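Local structure of putative diflavin flavoprotein A 5 (Nostoc sp. PCC 7120, 4FEK) at residues Glu61-Met64 with Lys65-Leu68; Asn91-Pro94 with Thr95-Ala98. The protein probably carries electrons from NADH to oxygen, reducing it to water, and is represented here by its N-terminal metallo-beta-lactamase-like part. All blocks are in the same frame, centred on the assembly; numbering follows the deposited sequence.

Both contacts are local and neither closes a long loop; they follow one another in series, without nesting or crossing. From the N terminus, interaction 1 (residues 61-68) lies at the N-terminal end of helix 61-74, which links strand 53-56 to strand 80-84. Interaction 2 (residues 91-98) comes next, where a 3-10 turn leads into helix 93-102 on the way to strand 107-111. Two successive beta-alpha-beta units of the seven-stranded sheet thus place their helix starts side by side. A probable hydrogen bond from Glu61 N to Asn91 O (3.1 Å) joins them, Met64 SE lies 3.5 Å from Pro94 O, and Leu68 packs on Ala98.

Interaction 1: Glu61-Met64 with Lys65-Leu68; sequences ESFM and KIYL
Phe63 and Met64 meet Ile66, Tyr67 and Leu68 one turn further on, at the start of helix 61-74, the crossover helix of the beta-alpha-beta unit between strands 53-56 and 80-84. Two alpha-helical bonds set the frame: Tyr67 N gives its hydrogen to Phe63 O at 2.9 Å, and Leu68 N to Met64 O, also at 2.9 Å. The tight side faces inward. There the buried Phe63 ring lies against Ala23 and Ser25 of strand 18-25, and the Tyr67 ring against Leu21, while Tyr67 OH is hydrogen-bonded to Ser45 OG. On the flank toward helix 93-102, selenomethionine Met64 brings CG to 3.8 Å from Leu68 CD1. Its chain runs extended to SE and bends only at the last torsion (61°), with SE close to Pro94 O. Ile66 reaches back obliquely to Phe63, CD1 to CD1 at 4.0 Å, because CG1 sits between the backbone N and the carbonyl carbon (chi1 59°).

The solvent side is looser. Lys65 is exposed, and its pairing with Glu69 is long and weak. Water fills in for backbone partners here: one water accepts from Lys65 N at 2.9 Å and donates to Glu61 O at 2.8 Å. A second accepts from Ile66 N at 3.0 Å and donates only weakly to Ser62 O.

Interaction 2: Asn91-Pro94 with Thr95-Ala98; sequences NRIP and TFKA. With PO4 (phosphate ion), chain E.
Arg92, Ile93 and Pro94 present their carbonyls to Phe96, Lys97 and Ala98 in three consecutive alpha-helical bonds, Phe96 N to Arg92 O at 3.0 Å, Lys97 N to Ile93 O at 2.8 Å and Ala98 N to Pro94 O at 3.0 Å, as a 3-10 turn passes into helix 93-102. This helix is the crossover of the beta-alpha-beta unit formed with strands 80-84 and 107-111 in the metallo-beta-lactamase fold.

The Phe96 ring is the apolar centre. Arg92 CB lies over its face in a CH-pi contact, 4.1 Å from the ring centroid and 26° off the normal, and Arg92 O sits above the same face, offset toward the rim. Ile93 adds CD1, which approaches Phe96 CD2 obliquely at 3.9 Å. Leu118 of helix 112-121 also packs on this ring. On the flank toward helix 61-74, the buried Thr95 has OG1 hydrogen-bonded to Pro59 O; the exposed Lys97 lies on a different side, where NZ forms a salt bridge with Glu101.

The polar end of Arg92 leaves this packing through a turn at chi2 (-103°) and is held from two directions: NH1 bonds to Pro58 O, while the guanidinium edge meets a phosphate, probably from the crystallisation liquor. Asn91 ND2 reaches phosphate O2 at 2.9 Å, and His87, Ser89 and Lys174 complete the anion site. In classical flavodiiron proteins an H-x-E-x-D-H motif in this loop supplies iron ligands; here the equivalent positions are probably His87, Ser89, Asn91 and Arg92. Two N-H groups fix the guanidinium against the anion: NH2 bonds to O4 at 3.0 Å, and NE points almost straight at O1, 2.8 Å away with an N-H...O angle of 176°.

Interaction 1: Glu61-Met64 with Lys65-Leu68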
loop_
_atom_site.group_PDB
_atom_site.type_symbol
_atom_site.label_atom_id
_atom_site.label_comp_id
_atom_site.label_asym_id
_atom_site.label_seq_id
_atom_site.Cartn_x
_atom_site.Cartn_y
_atom_site.Cartn_z
ATOM N N GLU A 61 6.747 5.520 11.129
ATOM C CA GLU A 61 6.728 6.288 12.387
ATOM C C GLU A 61 6.644 7.799 12.163
ATOM O O GLU A 61 6.009 8.527 12.936
ATOM C CB GLU A 61 7.942 5.953 13.280
ATOM C CG GLU A 61 7.958 6.767 14.593
ATOM C CD GLU A 61 8.929 6.248 15.637
ATOM O OE1 GLU A 61 9.917 5.582 15.264
ATOM O OE2 GLU A 61 8.694 6.507 16.838
ATOM N N SER A 62 7.256 8.260 11.078
ATOM C CA SER A 62 7.352 9.687 10.798
ATOM C C SER A 62 5.975 10.346 10.666
ATOM O O SER A 62 5.796 11.530 10.992
ATOM C CB SER A 62 8.184 9.908 9.531
ATOM O OG SER A 62 8.220 11.281 9.189
ATOM N N PHE A 63 5.003 9.564 10.206
ATOM C CA PHE A 63 3.627 10.029 10.009
ATOM C C PHE A 63 2.676 9.498 11.097
ATOM O O PHE A 63 1.475 9.773 11.067
ATOM C CB PHE A 63 3.106 9.513 8.676
ATOM C CG PHE A 63 3.591 10.278 7.479
ATOM C CD1 PHE A 63 3.476 11.661 7.421
ATOM C CD2 PHE A 63 4.110 9.601 6.380
ATOM C CE1 PHE A 63 3.885 12.359 6.295
ATOM C CE2 PHE A 63 4.535 10.303 5.253
ATOM C CZ PHE A 63 4.412 11.686 5.221
HETATM N N MSE A 64 3.212 8.733 12.041
HETATM C CA MSE A 64 2.385 7.984 12.988
HETATM C C MSE A 64 1.372 8.833 13.734
HETATM O O MSE A 64 0.184 8.494 13.770
HETATM C CB MSE A 64 3.256 7.271 14.015
HETATM C CG MSE A 64 2.469 6.634 15.146
HETATM SE SE MSE A 64 3.662 5.784 16.452
HETATM C CE MSE A 64 4.673 7.359 17.033
ATOM N N LYS A 65 1.848 9.920 14.332
ATOM C CA LYS A 65 0.987 10.759 15.162
ATOM C C LYS A 65 -0.164 11.377 14.383
ATOM O O LYS A 65 -1.316 11.255 14.791
ATOM C CB LYS A 65 1.777 11.855 15.879
ATOM C CG LYS A 65 0.893 12.703 16.796
ATOM C CD LYS A 65 1.660 13.872 17.421
ATOM C CE LYS A 65 0.813 14.636 18.431
ATOM N NZ LYS A 65 0.572 13.877 19.695
ATOM N N ILE A 66 0.126 12.025 13.253
ATOM C CA ILE A 66 -0.965 12.647 12.496
ATOM C C ILE A 66 -1.875 11.607 11.845
ATOM O O ILE A 66 -3.074 11.835 11.682
ATOM C CB ILE A 66 -0.475 13.678 11.445
ATOM C CG1 ILE A 66 0.467 13.030 10.435
ATOM C CG2 ILE A 66 0.208 14.858 12.125
ATOM C CD1 ILE A 66 0.887 13.976 9.321
ATOM N N TYR A 67 -1.299 10.458 11.489
ATOM C CA TYR A 67 -2.085 9.359 10.986
ATOM C C TYR A 67 -3.138 8.891 12.002
ATOM O O TYR A 67 -4.318 8.801 11.686
ATOM C CB TYR A 67 -1.179 8.191 10.634
ATOM C CG TYR A 67 -1.970 6.982 10.228
ATOM C CD1 TYR A 67 -2.740 6.989 9.072
ATOM C CD2 TYR A 67 -1.966 5.835 11.017
ATOM C CE1 TYR A 67 -3.473 5.876 8.694
ATOM C CE2 TYR A 67 -2.699 4.722 10.658
ATOM C CZ TYR A 67 -3.444 4.745 9.493
ATOM O OH TYR A 67 -4.154 3.620 9.143
ATOM N N LEU A 68 -2.695 8.566 13.211
ATOM C CA LEU A 68 -3.603 8.063 14.238
ATOM C C LEU A 68 -4.698 9.068 14.619
ATOM O O LEU A 68 -5.855 8.679 14.839
ATOM C CB LEU A 68 -2.817 7.633 15.476
ATOM C CG LEU A 68 -1.952 6.394 15.232
ATOM C CD1 LEU A 68 -1.071 6.128 16.439
ATOM C CD2 LEU A 68 -2.794 5.174 14.874
HETATM O O HOH W 1 4.648 10.631 14.277
HETATM O O HOH W 2 3.074 12.537 12.700
#

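Interaction 2: Asn91-Pro94 with Thr95-Ala98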
loop_
_atom_site.group_PDB
_atom_site.type_symbol
_atom_site.label_atom_id
_atom_site.label_comp_id
_atom_site.label_asym_id
_atom_site.label_seq_id
_atom_site.Cartn_x
_atom_site.Cartn_y
_atom_site.Cartn_z
ATOM N N ASN A 91 10.439 0.057 10.156
ATOM C CA ASN A 91 10.085 1.427 10.528
ATOM C C ASN A 91 8.561 1.651 10.658
ATOM O O ASN A 91 8.109 2.748 10.973
ATOM C CB ASN A 91 10.739 2.449 9.605
ATOM C CG ASN A 91 10.339 2.251 8.165
ATOM O OD1 ASN A 91 9.458 1.441 7.870
ATOM N ND2 ASN A 91 10.978 2.989 7.254
ATOM N N ARG A 92 7.774 0.601 10.425
ATOM C CA ARG A 92 6.332 0.672 10.654
ATOM C C ARG A 92 5.959 0.119 12.026
ATOM O O ARG A 92 4.819 0.273 12.464
ATOM C CB ARG A 92 5.581 -0.120 9.598
ATOM C CG ARG A 92 6.049 0.163 8.178
ATOM C CD ARG A 92 5.089 1.067 7.463
ATOM N NE ARG A 92 5.545 1.391 6.108
ATOM C CZ ARG A 92 4.735 1.672 5.098
ATOM N NH1 ARG A 92 3.415 1.644 5.279
ATOM N NH2 ARG A 92 5.242 1.970 3.906
ATOM N N ILE A 93 6.907 -0.547 12.679
ATOM C CA ILE A 93 6.628 -1.187 13.967
ATOM C C ILE A 93 6.023 -0.226 15.008
ATOM O O ILE A 93 5.038 -0.580 15.660
ATOM C CB ILE A 93 7.855 -1.924 14.545
ATOM C CG1 ILE A 93 8.277 -3.059 13.614
ATOM C CG2 ILE A 93 7.554 -2.448 15.958
ATOM C CD1 ILE A 93 7.166 -4.031 13.334
ATOM N N PRO A 94 6.603 0.986 15.170
ATOM C CA PRO A 94 5.986 1.891 16.155
ATOM C C PRO A 94 4.516 2.215 15.851
ATOM O O PRO A 94 3.701 2.317 16.769
ATOM C CB PRO A 94 6.852 3.152 16.066
ATOM C CG PRO A 94 8.212 2.625 15.624
ATOM C CD PRO A 94 7.905 1.499 14.682
ATOM N N THR A 95 4.164 2.348 14.580
ATOM C CA THR A 95 2.765 2.564 14.221
ATOM C C THR A 95 1.885 1.346 14.558
ATOM O O THR A 95 0.763 1.503 15.041
ATOM C CB THR A 95 2.605 2.947 12.717
ATOM O OG1 THR A 95 3.566 3.956 12.380
ATOM C CG2 THR A 95 1.195 3.480 12.443
ATOM N N PHE A 96 2.394 0.140 14.291
ATOM C CA PHE A 96 1.672 -1.085 14.643
ATOM C C PHE A 96 1.493 -1.156 16.160
ATOM O O PHE A 96 0.445 -1.579 16.649
ATOM C CB PHE A 96 2.436 -2.335 14.202
ATOM C CG PHE A 96 2.602 -2.458 12.713
ATOM C CD1 PHE A 96 1.825 -1.708 11.848
ATOM C CD2 PHE A 96 3.536 -3.337 12.185
ATOM C CE1 PHE A 96 1.978 -1.828 10.470
ATOM C CE2 PHE A 96 3.700 -3.452 10.810
ATOM C CZ PHE A 96 2.918 -2.702 9.960
ATOM N N LYS A 97 2.537 -0.768 16.885
ATOM C CA LYS A 97 2.532 -0.817 18.351
ATOM C C LYS A 97 1.466 0.106 18.936
ATOM O O LYS A 97 0.763 -0.265 19.874
ATOM C CB LYS A 97 3.916 -0.475 18.910
ATOM C CG LYS A 97 4.021 -0.575 20.442
ATOM C CD LYS A 97 5.453 -0.313 20.919
ATOM C CE LYS A 97 5.532 -0.276 22.445
ATOM N NZ LYS A 97 4.684 0.807 23.037
ATOM N N ALA A 98 1.331 1.304 18.373
ATOM C CA ALA A 98 0.295 2.244 18.814
ATOM C C ALA A 98 -1.111 1.741 18.492
ATOM O O ALA A 98 -2.022 1.839 19.323
ATOM C CB ALA A 98 0.520 3.612 18.204
HETATM P P PO4 E . 8.989 1.658 4.196
HETATM O O1 PO4 E . 8.243 1.495 5.526
HETATM O O2 PO4 E . 10.312 2.273 4.508
HETATM O O3 PO4 E . 9.159 0.273 3.640
HETATM O O4 PO4 E . 8.171 2.567 3.311
#